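Local coordinates for ornithine carbamoyltransferase (Campylobacter jejuni subsp. jejuni, PDB 3TPF), which catalyses the reversible transfer of the carbamoyl group from carbamoyl phosphate to L-ornithine, giving L-citrulline and phosphate in arginine biosynthesis, at residues 31-36 and 59-64; 79-84 and 106-111; 139-144 and 255-260; 150-155 and 174-179. All blocks are in the same frame, centred on the assembly; numbering follows the deposited sequence.

Interaction 1: residues 31-36 and 59-64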
loop_
_atom_site.group_PDB
_atom_site.type_symbol
_atom_site.label_atom_id
_atom_site.label_comp_id
_atom_site.label_asym_id
_atom_site.label_seq_id
_atom_site.Cartn_x
_atom_site.Cartn_y
_atom_site.Cartn_z
ATOM N N LYS B 31 -16.081 -12.517 -14.728
ATOM C CA LYS B 31 -15.149 -13.433 -15.329
ATOM C C LYS B 31 -13.732 -12.924 -15.087
ATOM O O LYS B 31 -13.483 -11.723 -15.047
ATOM C CB LYS B 31 -15.410 -13.570 -16.848
ATOM C CG LYS B 31 -16.620 -14.424 -17.252
ATOM C CD LYS B 31 -16.983 -14.351 -18.764
ATOM C CE LYS B 31 -16.490 -15.503 -19.693
ATOM N NZ LYS B 31 -16.086 -15.137 -21.119
ATOM N N LYS B 32 -12.802 -13.861 -14.927
ATOM C CA LYS B 32 -11.378 -13.541 -14.680
ATOM C C LYS B 32 -10.574 -13.510 -15.971
ATOM O O LYS B 32 -9.846 -14.420 -16.320
ATOM C CB LYS B 32 -10.784 -14.533 -13.686
ATOM C CG LYS B 32 -11.344 -14.432 -12.265
ATOM C CD LYS B 32 -10.560 -15.283 -11.252
ATOM C CE LYS B 32 -10.960 -14.967 -9.789
ATOM N NZ LYS B 32 -10.827 -16.047 -8.771
ATOM N N LEU B 33 -10.793 -12.439 -16.704
ATOM C CA LEU B 33 -10.280 -12.296 -18.057
ATOM C C LEU B 33 -8.834 -11.839 -18.194
ATOM O O LEU B 33 -8.267 -11.875 -19.257
ATOM C CB LEU B 33 -11.165 -11.303 -18.816
ATOM C CG LEU B 33 -12.669 -11.534 -18.976
ATOM C CD1 LEU B 33 -13.193 -10.194 -19.569
ATOM C CD2 LEU B 33 -12.998 -12.813 -19.819
ATOM N N LEU B 34 -8.273 -11.360 -17.110
ATOM C CA LEU B 34 -6.912 -10.917 -17.084
ATOM C C LEU B 34 -6.120 -11.670 -16.017
ATOM O O LEU B 34 -5.348 -11.127 -15.296
ATOM C CB LEU B 34 -6.892 -9.448 -16.814
ATOM C CG LEU B 34 -7.608 -8.602 -17.827
ATOM C CD1 LEU B 34 -7.394 -7.101 -17.489
ATOM C CD2 LEU B 34 -7.114 -8.979 -19.215
ATOM N N GLN B 35 -6.216 -12.970 -16.001
ATOM C CA GLN B 35 -5.372 -13.732 -15.065
ATOM C C GLN B 35 -3.878 -13.320 -15.078
ATOM O O GLN B 35 -3.270 -13.117 -16.105
ATOM C CB GLN B 35 -5.565 -15.214 -15.229
ATOM C CG GLN B 35 -6.782 -15.679 -14.451
ATOM C CD GLN B 35 -7.172 -17.128 -14.831
ATOM O OE1 GLN B 35 -6.297 -18.005 -14.968
ATOM N NE2 GLN B 35 -8.488 -17.367 -15.032
ATOM N N ASP B 36 -3.342 -13.157 -13.901
ATOM C CA ASP B 36 -1.945 -12.764 -13.690
ATOM C C ASP B 36 -1.505 -11.392 -14.257
ATOM O O ASP B 36 -0.334 -11.082 -14.150
ATOM C CB ASP B 36 -1.003 -13.807 -14.204
ATOM C CG ASP B 36 -1.184 -15.149 -13.480
ATOM O OD1 ASP B 36 -1.701 -15.129 -12.308
ATOM O OD2 ASP B 36 -0.815 -16.221 -14.095
ATOM N N THR B 59 -8.228 -6.904 -9.768
ATOM C CA THR B 59 -8.156 -8.024 -8.851
ATOM C C THR B 59 -9.195 -9.058 -9.263
ATOM O O THR B 59 -8.876 -10.195 -9.460
ATOM C CB THR B 59 -8.355 -7.604 -7.431
ATOM O OG1 THR B 59 -7.211 -6.860 -7.040
ATOM C CG2 THR B 59 -8.384 -8.761 -6.497
ATOM N N GLU B 60 -10.420 -8.594 -9.440
ATOM C CA GLU B 60 -11.529 -9.433 -9.780
ATOM C C GLU B 60 -11.351 -10.048 -11.124
ATOM O O GLU B 60 -11.891 -11.119 -11.418
ATOM C CB GLU B 60 -12.807 -8.628 -9.788
ATOM C CG GLU B 60 -13.274 -8.214 -8.409
ATOM C CD GLU B 60 -14.627 -7.495 -8.413
ATOM O OE1 GLU B 60 -15.317 -7.530 -9.494
ATOM O OE2 GLU B 60 -14.975 -6.878 -7.343
ATOM N N LEU B 61 -10.616 -9.346 -11.966
ATOM C CA LEU B 61 -10.314 -9.842 -13.324
ATOM C C LEU B 61 -9.175 -10.902 -13.324
ATOM O O LEU B 61 -8.773 -11.360 -14.373
ATOM C CB LEU B 61 -9.994 -8.634 -14.279
ATOM C CG LEU B 61 -11.162 -7.791 -14.909
ATOM C CD1 LEU B 61 -10.812 -6.444 -15.553
ATOM C CD2 LEU B 61 -11.903 -8.704 -15.877
ATOM N N GLY B 62 -8.655 -11.242 -12.153
ATOM C CA GLY B 62 -7.591 -12.235 -12.005
ATOM C C GLY B 62 -6.153 -11.705 -11.891
ATOM O O GLY B 62 -5.211 -12.471 -11.795
ATOM N N GLY B 63 -5.987 -10.382 -11.830
ATOM C CA GLY B 63 -4.674 -9.765 -11.824
ATOM C C GLY B 63 -4.296 -9.209 -10.483
ATOM O O GLY B 63 -4.835 -9.635 -9.488
ATOM N N LYS B 64 -3.302 -8.323 -10.453
ATOM C CA LYS B 64 -2.717 -7.777 -9.214
ATOM C C LYS B 64 -2.495 -6.257 -9.402
ATOM O O LYS B 64 -2.232 -5.783 -10.503
ATOM C CB LYS B 64 -1.415 -8.488 -8.859
ATOM C CG LYS B 64 -0.451 -7.741 -7.840
ATOM C CD LYS B 64 -0.660 -7.962 -6.284
ATOM C CE LYS B 64 0.623 -7.809 -5.375
ATOM N NZ LYS B 64 0.735 -8.659 -4.081
HETATM O O HOH W 1 -14.858 -10.198 -12.903
#

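Interaction 2: residues 79-84 and 106-111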
loop_
_atom_site.group_PDB
_atom_site.type_symbol
_atom_site.label_atom_id
_atom_site.label_comp_id
_atom_site.label_asym_id
_atom_site.label_seq_id
_atom_site.Cartn_x
_atom_site.Cartn_y
_atom_site.Cartn_z
ATOM N N GLU B 79 13.494 12.237 -10.613
ATOM C CA GLU B 79 13.823 11.778 -11.974
ATOM C C GLU B 79 12.793 12.222 -13.024
ATOM O O GLU B 79 11.625 12.347 -12.737
ATOM C CB GLU B 79 14.061 10.250 -12.001
ATOM C CG GLU B 79 12.844 9.353 -12.070
ATOM C CD GLU B 79 13.194 7.870 -12.206
ATOM O OE1 GLU B 79 14.394 7.515 -12.323
ATOM O OE2 GLU B 79 12.258 7.029 -12.233
ATOM N N PRO B 80 13.234 12.476 -14.256
ATOM C CA PRO B 80 12.269 12.766 -15.321
ATOM C C PRO B 80 11.266 11.626 -15.636
ATOM O O PRO B 80 11.526 10.463 -15.383
ATOM C CB PRO B 80 13.152 13.052 -16.547
ATOM C CG PRO B 80 14.519 12.585 -16.198
ATOM C CD PRO B 80 14.624 12.601 -14.716
ATOM N N VAL B 81 10.145 12.009 -16.220
ATOM C CA VAL B 81 9.026 11.120 -16.407
ATOM C C VAL B 81 9.309 10.015 -17.442
ATOM O O VAL B 81 8.936 8.868 -17.251
ATOM C CB VAL B 81 7.780 11.920 -16.805
ATOM C CG1 VAL B 81 6.603 10.966 -17.030
ATOM C CG2 VAL B 81 7.434 13.002 -15.767
ATOM N N LYS B 82 10.058 10.347 -18.479
ATOM C CA LYS B 82 10.456 9.348 -19.486
ATOM C C LYS B 82 11.270 8.195 -18.894
ATOM O O LYS B 82 11.136 7.028 -19.312
ATOM C CB LYS B 82 11.214 9.971 -20.674
ATOM C CG LYS B 82 12.464 10.801 -20.383
ATOM C CD LYS B 82 13.141 11.229 -21.708
ATOM C CE LYS B 82 14.241 12.282 -21.546
ATOM N NZ LYS B 82 15.352 12.229 -22.554
ATOM N N ASP B 83 12.081 8.518 -17.904
ATOM C CA ASP B 83 12.843 7.481 -17.186
ATOM C C ASP B 83 11.975 6.573 -16.382
ATOM O O ASP B 83 12.111 5.343 -16.418
ATOM C CB ASP B 83 13.812 8.105 -16.231
ATOM C CG ASP B 83 14.965 8.729 -16.922
ATOM O OD1 ASP B 83 15.062 8.546 -18.156
ATOM O OD2 ASP B 83 15.775 9.389 -16.251
ATOM N N THR B 84 11.040 7.172 -15.672
ATOM C CA THR B 84 10.116 6.378 -14.891
ATOM C C THR B 84 9.319 5.510 -15.843
ATOM O O THR B 84 9.191 4.307 -15.642
ATOM C CB THR B 84 9.197 7.250 -14.061
ATOM O OG1 THR B 84 10.016 8.143 -13.298
ATOM C CG2 THR B 84 8.317 6.408 -13.132
ATOM N N LEU B 106 0.731 12.389 -21.011
ATOM C CA LEU B 106 1.067 12.267 -22.433
ATOM C C LEU B 106 2.529 11.850 -22.532
ATOM O O LEU B 106 2.917 10.927 -23.240
ATOM C CB LEU B 106 0.800 13.582 -23.175
ATOM C CG LEU B 106 -0.666 13.949 -23.489
ATOM C CD1 LEU B 106 -0.694 15.383 -23.972
ATOM C CD2 LEU B 106 -1.353 13.124 -24.582
ATOM N N GLU B 107 3.352 12.536 -21.756
ATOM C CA GLU B 107 4.800 12.297 -21.737
ATOM C C GLU B 107 5.110 10.854 -21.302
ATOM O O GLU B 107 5.980 10.210 -21.849
ATOM C CB GLU B 107 5.495 13.285 -20.790
ATOM C CG GLU B 107 6.971 13.003 -20.538
ATOM C CD GLU B 107 7.920 13.369 -21.698
ATOM O OE1 GLU B 107 7.469 13.865 -22.785
ATOM O OE2 GLU B 107 9.146 13.157 -21.497
ATOM N N PHE B 108 4.401 10.374 -20.302
ATOM C CA PHE B 108 4.563 8.982 -19.865
ATOM C C PHE B 108 4.147 7.997 -20.963
ATOM O O PHE B 108 4.860 7.055 -21.240
ATOM C CB PHE B 108 3.723 8.732 -18.622
ATOM C CG PHE B 108 4.093 7.493 -17.876
ATOM C CD1 PHE B 108 3.689 6.229 -18.355
ATOM C CD2 PHE B 108 4.765 7.576 -16.665
ATOM C CE1 PHE B 108 3.985 5.097 -17.645
ATOM C CE2 PHE B 108 5.025 6.447 -15.941
ATOM C CZ PHE B 108 4.630 5.199 -16.429
ATOM N N ALA B 109 2.974 8.219 -21.559
ATOM C CA ALA B 109 2.393 7.307 -22.611
ATOM C C ALA B 109 3.356 7.205 -23.754
ATOM O O ALA B 109 3.564 6.150 -24.357
ATOM C CB ALA B 109 1.066 7.820 -23.117
ATOM N N ARG B 110 3.981 8.336 -23.992
ATOM C CA ARG B 110 4.901 8.488 -25.080
ATOM C C ARG B 110 6.049 7.502 -24.916
ATOM O O ARG B 110 6.577 7.008 -25.892
ATOM C CB ARG B 110 5.415 9.915 -25.051
ATOM C CG ARG B 110 5.900 10.618 -26.293
ATOM C CD ARG B 110 5.955 12.125 -25.840
ATOM N NE ARG B 110 4.738 12.877 -26.140
ATOM C CZ ARG B 110 4.377 14.028 -25.547
ATOM N NH1 ARG B 110 5.146 14.579 -24.593
ATOM N NH2 ARG B 110 3.236 14.649 -25.909
ATOM N N TYR B 111 6.455 7.222 -23.686
ATOM C CA TYR B 111 7.572 6.292 -23.413
ATOM C C TYR B 111 7.163 4.945 -22.785
ATOM O O TYR B 111 8.038 4.181 -22.371
ATOM C CB TYR B 111 8.591 6.979 -22.496
ATOM C CG TYR B 111 9.352 8.067 -23.178
ATOM C CD1 TYR B 111 10.429 7.776 -24.007
ATOM C CD2 TYR B 111 8.985 9.395 -23.026
ATOM C CE1 TYR B 111 11.121 8.786 -24.648
ATOM C CE2 TYR B 111 9.685 10.401 -23.651
ATOM C CZ TYR B 111 10.755 10.104 -24.457
ATOM O OH TYR B 111 11.447 11.157 -25.075
#

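Interaction 3: residues 139-144 and 255-260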
loop_
_atom_site.group_PDB
_atom_site.type_symbol
_atom_site.label_atom_id
_atom_site.label_comp_id
_atom_site.label_asym_id
_atom_site.label_seq_id
_atom_site.Cartn_x
_atom_site.Cartn_y
_atom_site.Cartn_z
ATOM N N TRP B 139 -30.429 2.970 -15.518
ATOM C CA TRP B 139 -31.626 3.606 -15.003
ATOM C C TRP B 139 -32.607 3.916 -16.121
ATOM O O TRP B 139 -33.479 4.778 -15.999
ATOM C CB TRP B 139 -31.269 4.816 -14.175
ATOM C CG TRP B 139 -30.738 4.348 -12.847
ATOM C CD1 TRP B 139 -29.540 3.643 -12.596
ATOM C CD2 TRP B 139 -31.353 4.505 -11.577
ATOM N NE1 TRP B 139 -29.384 3.389 -11.247
ATOM C CE2 TRP B 139 -30.469 3.904 -10.599
ATOM C CE3 TRP B 139 -32.526 5.107 -11.162
ATOM C CZ2 TRP B 139 -30.764 3.859 -9.286
ATOM C CZ3 TRP B 139 -32.823 5.078 -9.854
ATOM C CH2 TRP B 139 -31.951 4.452 -8.900
ATOM N N ASN B 140 -32.437 3.193 -17.216
ATOM C CA ASN B 140 -33.284 3.328 -18.381
ATOM C C ASN B 140 -33.568 4.798 -18.771
ATOM O O ASN B 140 -34.677 5.151 -19.036
ATOM C CB ASN B 140 -34.579 2.605 -18.146
ATOM C CG ASN B 140 -34.354 1.166 -17.825
ATOM O OD1 ASN B 140 -33.934 0.387 -18.674
ATOM N ND2 ASN B 140 -34.619 0.797 -16.591
ATOM N N LYS B 141 -32.529 5.613 -18.792
ATOM C CA LYS B 141 -32.641 6.998 -19.213
ATOM C C LYS B 141 -31.941 7.201 -20.556
ATOM O O LYS B 141 -31.635 8.322 -20.946
ATOM C CB LYS B 141 -32.094 7.973 -18.165
ATOM C CG LYS B 141 -32.780 7.868 -16.811
ATOM C CD LYS B 141 -34.110 8.575 -16.787
ATOM C CE LYS B 141 -35.029 8.111 -15.665
ATOM N NZ LYS B 141 -36.376 8.743 -15.725
HETATM N N MSE B 142 -31.764 6.108 -21.284
HETATM C CA MSE B 142 -31.204 6.162 -22.633
HETATM C C MSE B 142 -32.195 5.569 -23.539
HETATM O O MSE B 142 -32.064 4.457 -24.048
HETATM C CB MSE B 142 -29.920 5.411 -22.785
HETATM C CG MSE B 142 -28.781 6.403 -22.936
HETATM SE SE MSE B 142 -27.059 5.447 -23.075
HETATM C CE MSE B 142 -26.104 6.285 -21.579
ATOM N N GLN B 143 -33.242 6.346 -23.726
ATOM C CA GLN B 143 -34.271 6.053 -24.687
ATOM C C GLN B 143 -33.740 6.452 -26.102
ATOM O O GLN B 143 -33.424 7.626 -26.406
ATOM C CB GLN B 143 -35.551 6.780 -24.263
ATOM N N ASN B 144 -33.575 5.441 -26.946
ATOM C CA ASN B 144 -33.250 5.658 -28.374
ATOM C C ASN B 144 -31.744 5.790 -28.659
ATOM O O ASN B 144 -31.339 6.307 -29.697
ATOM C CB ASN B 144 -34.005 6.899 -28.893
ATOM N N ASP B 255 -39.105 12.258 -12.898
ATOM C CA ASP B 255 -38.270 11.086 -12.593
ATOM C C ASP B 255 -36.817 11.148 -13.086
ATOM O O ASP B 255 -36.096 10.116 -13.127
ATOM C CB ASP B 255 -38.939 9.816 -13.121
ATOM C CG ASP B 255 -40.195 9.475 -12.356
ATOM O OD1 ASP B 255 -40.172 9.548 -11.097
ATOM O OD2 ASP B 255 -41.185 9.131 -13.009
ATOM N N ALA B 256 -36.387 12.364 -13.404
ATOM C CA ALA B 256 -34.995 12.625 -13.845
ATOM C C ALA B 256 -34.047 12.268 -12.719
ATOM O O ALA B 256 -34.377 12.521 -11.551
ATOM C CB ALA B 256 -34.814 14.093 -14.248
ATOM N N ILE B 257 -32.928 11.646 -13.059
ATOM C CA ILE B 257 -31.912 11.241 -12.082
ATOM C C ILE B 257 -30.847 12.299 -11.921
ATOM O O ILE B 257 -30.564 13.062 -12.866
ATOM C CB ILE B 257 -31.212 9.919 -12.418
ATOM C CG1 ILE B 257 -30.522 9.980 -13.770
ATOM C CG2 ILE B 257 -32.189 8.786 -12.442
ATOM C CD1 ILE B 257 -29.641 8.758 -14.013
ATOM N N LEU B 258 -30.304 12.395 -10.710
ATOM C CA LEU B 258 -29.246 13.354 -10.385
ATOM C C LEU B 258 -27.923 12.579 -10.221
ATOM O O LEU B 258 -27.833 11.667 -9.425
ATOM C CB LEU B 258 -29.562 14.116 -9.099
ATOM C CG LEU B 258 -28.417 14.993 -8.534
ATOM C CD1 LEU B 258 -28.095 16.090 -9.525
ATOM C CD2 LEU B 258 -28.778 15.501 -7.159
ATOM N N LEU B 259 -26.920 12.943 -10.975
ATOM C CA LEU B 259 -25.614 12.320 -10.884
ATOM C C LEU B 259 -24.585 13.309 -10.329
ATOM O O LEU B 259 -24.670 14.499 -10.601
ATOM C CB LEU B 259 -25.111 11.851 -12.240
ATOM C CG LEU B 259 -25.819 10.690 -12.908
ATOM C CD1 LEU B 259 -25.123 10.370 -14.198
ATOM C CD2 LEU B 259 -25.827 9.469 -11.920
ATOM N N HIS B 260 -23.700 12.806 -9.476
ATOM C CA HIS B 260 -22.621 13.543 -8.854
ATOM C C HIS B 260 -21.453 12.594 -8.677
ATOM O O HIS B 260 -21.624 11.508 -8.171
ATOM C CB HIS B 260 -23.039 14.039 -7.483
ATOM C CG HIS B 260 -22.136 15.094 -6.913
ATOM N ND1 HIS B 260 -20.769 14.946 -6.823
ATOM C CD2 HIS B 260 -22.420 16.305 -6.358
ATOM C CE1 HIS B 260 -20.255 16.034 -6.267
ATOM N NE2 HIS B 260 -21.235 16.869 -5.965
#

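Interaction 4: residues 150-155 and 174-179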
loop_
_atom_site.group_PDB
_atom_site.type_symbol
_atom_site.label_atom_id
_atom_site.label_comp_id
_atom_site.label_asym_id
_atom_site.label_seq_id
_atom_site.Cartn_x
_atom_site.Cartn_y
_atom_site.Cartn_z
ATOM N N ALA B 150 -28.205 17.349 -18.830
ATOM C CA ALA B 150 -27.816 18.683 -18.400
ATOM C C ALA B 150 -26.594 18.587 -17.541
ATOM O O ALA B 150 -26.575 17.847 -16.562
ATOM C CB ALA B 150 -28.923 19.318 -17.580
ATOM N N PHE B 151 -25.591 19.382 -17.835
ATOM C CA PHE B 151 -24.442 19.459 -16.932
ATOM C C PHE B 151 -24.375 20.818 -16.300
ATOM O O PHE B 151 -24.312 21.816 -16.998
ATOM C CB PHE B 151 -23.133 19.210 -17.650
ATOM C CG PHE B 151 -21.948 19.341 -16.747
ATOM C CD1 PHE B 151 -21.392 18.224 -16.147
ATOM C CD2 PHE B 151 -21.417 20.583 -16.452
ATOM C CE1 PHE B 151 -20.318 18.330 -15.313
ATOM C CE2 PHE B 151 -20.335 20.704 -15.615
ATOM C CZ PHE B 151 -19.788 19.583 -15.048
ATOM N N ILE B 152 -24.395 20.860 -14.977
ATOM C CA ILE B 152 -24.345 22.154 -14.269
ATOM C C ILE B 152 -23.139 22.271 -13.360
ATOM O O ILE B 152 -22.967 21.464 -12.453
ATOM C CB ILE B 152 -25.557 22.412 -13.385
ATOM C CG1 ILE B 152 -26.811 22.693 -14.207
ATOM C CG2 ILE B 152 -25.233 23.634 -12.556
ATOM C CD1 ILE B 152 -27.381 21.446 -14.863
ATOM N N GLY B 153 -22.308 23.279 -13.619
ATOM C CA GLY B 153 -21.081 23.430 -12.843
ATOM C C GLY B 153 -19.959 24.256 -13.408
ATOM O O GLY B 153 -20.180 25.139 -14.177
ATOM N N ASP B 154 -18.748 23.926 -12.983
ATOM C CA ASP B 154 -17.532 24.597 -13.435
ATOM C C ASP B 154 -17.184 24.164 -14.877
ATOM O O ASP B 154 -17.699 23.167 -15.382
ATOM C CB ASP B 154 -16.353 24.246 -12.499
ATOM C CG ASP B 154 -15.157 25.200 -12.625
ATOM O OD1 ASP B 154 -15.230 26.244 -13.310
ATOM O OD2 ASP B 154 -14.097 24.857 -12.055
ATOM N N SER B 155 -16.318 24.938 -15.524
ATOM C CA SER B 155 -15.653 24.494 -16.773
ATOM C C SER B 155 -14.438 23.596 -16.457
ATOM O O SER B 155 -13.324 23.786 -16.979
ATOM C CB SER B 155 -15.258 25.670 -17.661
ATOM O OG SER B 155 -13.937 26.120 -17.318
ATOM N N SER B 174 -27.162 20.138 -22.523
ATOM C CA SER B 174 -27.123 21.569 -22.121
ATOM C C SER B 174 -26.184 21.802 -20.950
ATOM O O SER B 174 -26.303 21.159 -19.922
ATOM C CB SER B 174 -28.483 22.068 -21.722
ATOM O OG SER B 174 -29.243 22.273 -22.890
ATOM N N ILE B 175 -25.235 22.707 -21.146
ATOM C CA ILE B 175 -24.271 23.044 -20.121
ATOM C C ILE B 175 -24.569 24.400 -19.569
ATOM O O ILE B 175 -24.794 25.352 -20.323
ATOM C CB ILE B 175 -22.828 23.050 -20.642
ATOM C CG1 ILE B 175 -22.443 21.647 -21.094
ATOM C CG2 ILE B 175 -21.868 23.558 -19.568
ATOM C CD1 ILE B 175 -21.055 21.575 -21.668
ATOM N N ALA B 176 -24.524 24.484 -18.246
ATOM C CA ALA B 176 -24.742 25.757 -17.547
ATOM C C ALA B 176 -23.634 26.043 -16.536
ATOM O O ALA B 176 -23.301 25.211 -15.724
ATOM C CB ALA B 176 -26.124 25.817 -16.899
HETATM N N MSE B 177 -23.012 27.199 -16.690
HETATM C CA MSE B 177 -21.950 27.687 -15.816
HETATM C C MSE B 177 -22.058 29.197 -15.738
HETATM O O MSE B 177 -22.725 29.789 -16.555
HETATM C CB MSE B 177 -20.616 27.306 -16.412
HETATM C CG MSE B 177 -20.429 27.799 -17.856
HETATM SE SE MSE B 177 -18.708 27.179 -18.661
HETATM C CE MSE B 177 -18.484 25.252 -18.163
ATOM N N PRO B 178 -21.384 29.836 -14.789
ATOM C CA PRO B 178 -21.545 31.257 -14.651
ATOM C C PRO B 178 -21.083 32.087 -15.864
ATOM O O PRO B 178 -20.425 31.558 -16.763
ATOM C CB PRO B 178 -20.711 31.584 -13.409
ATOM C CG PRO B 178 -20.503 30.284 -12.715
ATOM C CD PRO B 178 -20.459 29.282 -13.791
ATOM N N LYS B 179 -21.453 33.367 -15.874
ATOM C CA LYS B 179 -21.265 34.205 -17.071
ATOM C C LYS B 179 -19.776 34.332 -17.397
ATOM O O LYS B 179 -19.375 34.139 -18.542
ATOM C CB LYS B 179 -21.984 35.577 -17.034
ATOM C CG LYS B 179 -21.437 36.660 -16.099
ATOM C CD LYS B 179 -21.937 38.075 -16.466
#

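Interaction 1: residues 31-36 and 59-64
Leu61 meets the loop 31-36 with nearly every part of its side chain, just where helix 48-60 runs out. Its CB lies against Leu34 CB, 4.1 Å away. With CG set beside its own backbone N (chi1 -80°), the branch divides between two leucines of the loop. Leu61 CD1 runs alongside Leu34, touching that residue's CD1 at 4.0 Å. Leu61 CD2 turns instead toward Leu33, reaching its CB at 4.0 Å, and also lies against Lys31 O. Helix 279-302 packs on the leucines, with Cys298 on Leu33 and Lys294 on Leu61; Lys294 also forms a salt bridge with Glu60.

Backbone bonds frame the leucines. Gly62, with positive phi, closes the helix in a Schellman motif, and the turn leaves two carbonyls facing the loop. Leu34 N donates to Leu61 O at 2.8 Å, in the carbonyl plane. One step further, Asp36 N reaches Gly62 O at 2.9 Å, from well above the plane of that carbonyl. A water donates to Lys31 O, at 3.0 Å, and weakly to Glu60 O, linking the two segments.

Lys32 lays its CG on Glu60 O (3.5 Å), but its extended chain carries NZ off to a salt bridge with Asp36 of the third subunit, while Asp36 itself pairs with Lys32 of the second. The chemistry thus divides the work: leucines and main-chain bonds hold the loop to the helix end, and the charged ends of Lys32 and Asp36 bind neighbouring subunits around the trimer.

Interaction 2: residues 79-84 and 106-111
Lys82 runs alongside the Tyr111 ring, in a contact made without hydrogen bonds between the two segments. Lys82 CB sits over one face of the Tyr111 ring, 3.5 Å from its centroid and 21° off the ring normal, a CH-pi contact. Further along, Lys82 CD passes the phenol end, 3.8 Å from Tyr111 OH. The extended chain then takes NZ away to a salt bridge with Glu276 of the second subunit.

The helices concerned, 81-91 and 102-111, belong to the parallel alpha/beta fold of the carbamoyl phosphate domain, where the second of them bridges strands 94-98 and 116-118 in a beta-alpha-beta crossover. Phe108, whose CG lies opposite the main-chain nitrogen (chi1 -164°), reaches down among Val95, Met97 and Val116 of those strands. Val81 crosses it at about a right angle, its CG1 touching Phe108 CD2 at 3.9 Å. Val81 CB also meets the methylene CG of Glu107 at 4.0 Å.

The bent side chain of Glu107 keeps its carboxylate on its own helix, where OE1 forms a salt bridge with Arg110 NH1 one turn further on, at 3.0 Å. At the start of the other helix, Thr84 OG1 donates to Glu79 OE2 at 2.7 Å.

Interaction 3: residues 139-144 and 255-260
Lys141 reaches across to the main chain of Asp255, its ammonium group donating a hydrogen bond from NZ to Asp255 O at 3.0 Å. The donor approaches from far above the carbonyl plane, 69° out of it, so neither lone pair is used. A bend at chi2 (-79°) folds the lysine past Ile257, with Lys141 CG 4.3 Å from Ile257 CD1. The second first-shell pair is apolar: Trp139 crosses Ile257 at a slant, and its ring atom CE3 touches Ile257 CG2 at 3.9 Å. The tryptophan and the lysine thus meet different branches of one isoleucine, CG2 and the CD1 end.

What places these groups is the end of helix 126-138. Trp139 is the first residue to leave helical geometry, and Asn140, with positive phi, completes a Schellman motif that turns the chain and brings Lys141 toward the strand. Further out, helix 279-302 supplies Val281, which touches both Trp139 and Ile257. From the adjacent strand, Val217 contacts Lys141 and Ile257.

Strand 257-260 is one of the two outermost strands, within this chain, of the five-stranded parallel sheet of the Rossmann-like ornithine domain. Helix 126-138 begins at residues predicted to bind carbamoyl phosphate, so the contact joins its far end to the edge of that sheet. Helices 126-138 and 279-302 run between the two domains, a hallmark of the aspartate/ornithine carbamoyltransferase fold.

Interaction 4: residues 150-155 and 174-179
A beta-alpha-beta unit of the ornithine domain brings Phe151 and Ile175 together on neighbouring parallel strands, 148-152 and 172-176. The short segments run 4.8 Å apart at closest approach, with 12° between their directions. Three backbone bonds join them in the staggered manner of parallel sheet: Phe151 N to Ser174 O at 2.8 Å, Ala176 N to Phe151 O at 3.0 Å, and Gly153 N to Ala176 O, also 3.0 Å.

Phe151 and Ile175 share one face of the sheet, Phe151 CB touching Ile175 CG1 at 4.3 Å. This face is closed by helix 157-169, the crossover connection of this Rossmann-type unit, whose Cys159 meets both residues. Ala150, Ile152, Ser174 and Ala176 occupy the other face. There Ile152 CG1 rests on Ala176 CB at 4.2 Å, with Ala211 of helix 208-212 packed on Ala176.

Past the strand ends the contact continues between loops. Met177, present as selenomethionine, sets its CG between the backbone N and the carbonyl carbon (chi1 55°), and a bend at chi3 brings the methyl CE against Ser155. Beside it Asp154 turns away from the neighbouring strand, and OD2 forms a weak hydrogen bond with Ser225, a residue predicted to bind L-ornithine.

In the fold
Interactions 1 and 2 both lie in the carbamoyl phosphate domain, with centres about 27 Å apart, and both touch the second subunit, so that part of the chain faces its trimer neighbours. Interaction 4 belongs to the ornithine domain, its centre about 39 Å from that of interaction 1 and across the centre of the chain. Interaction 3 reaches the same five-stranded sheet as interaction 4, about 18 Å away between centres, at an outermost strand. In sequence, interactions 1 and 2 close in turn before interaction 3 opens, and interaction 4 is nested in the loop that interaction 3 closes. Helix 279-302 touches both interactions 1 and 3, tying the chain's C-terminal part to both domains.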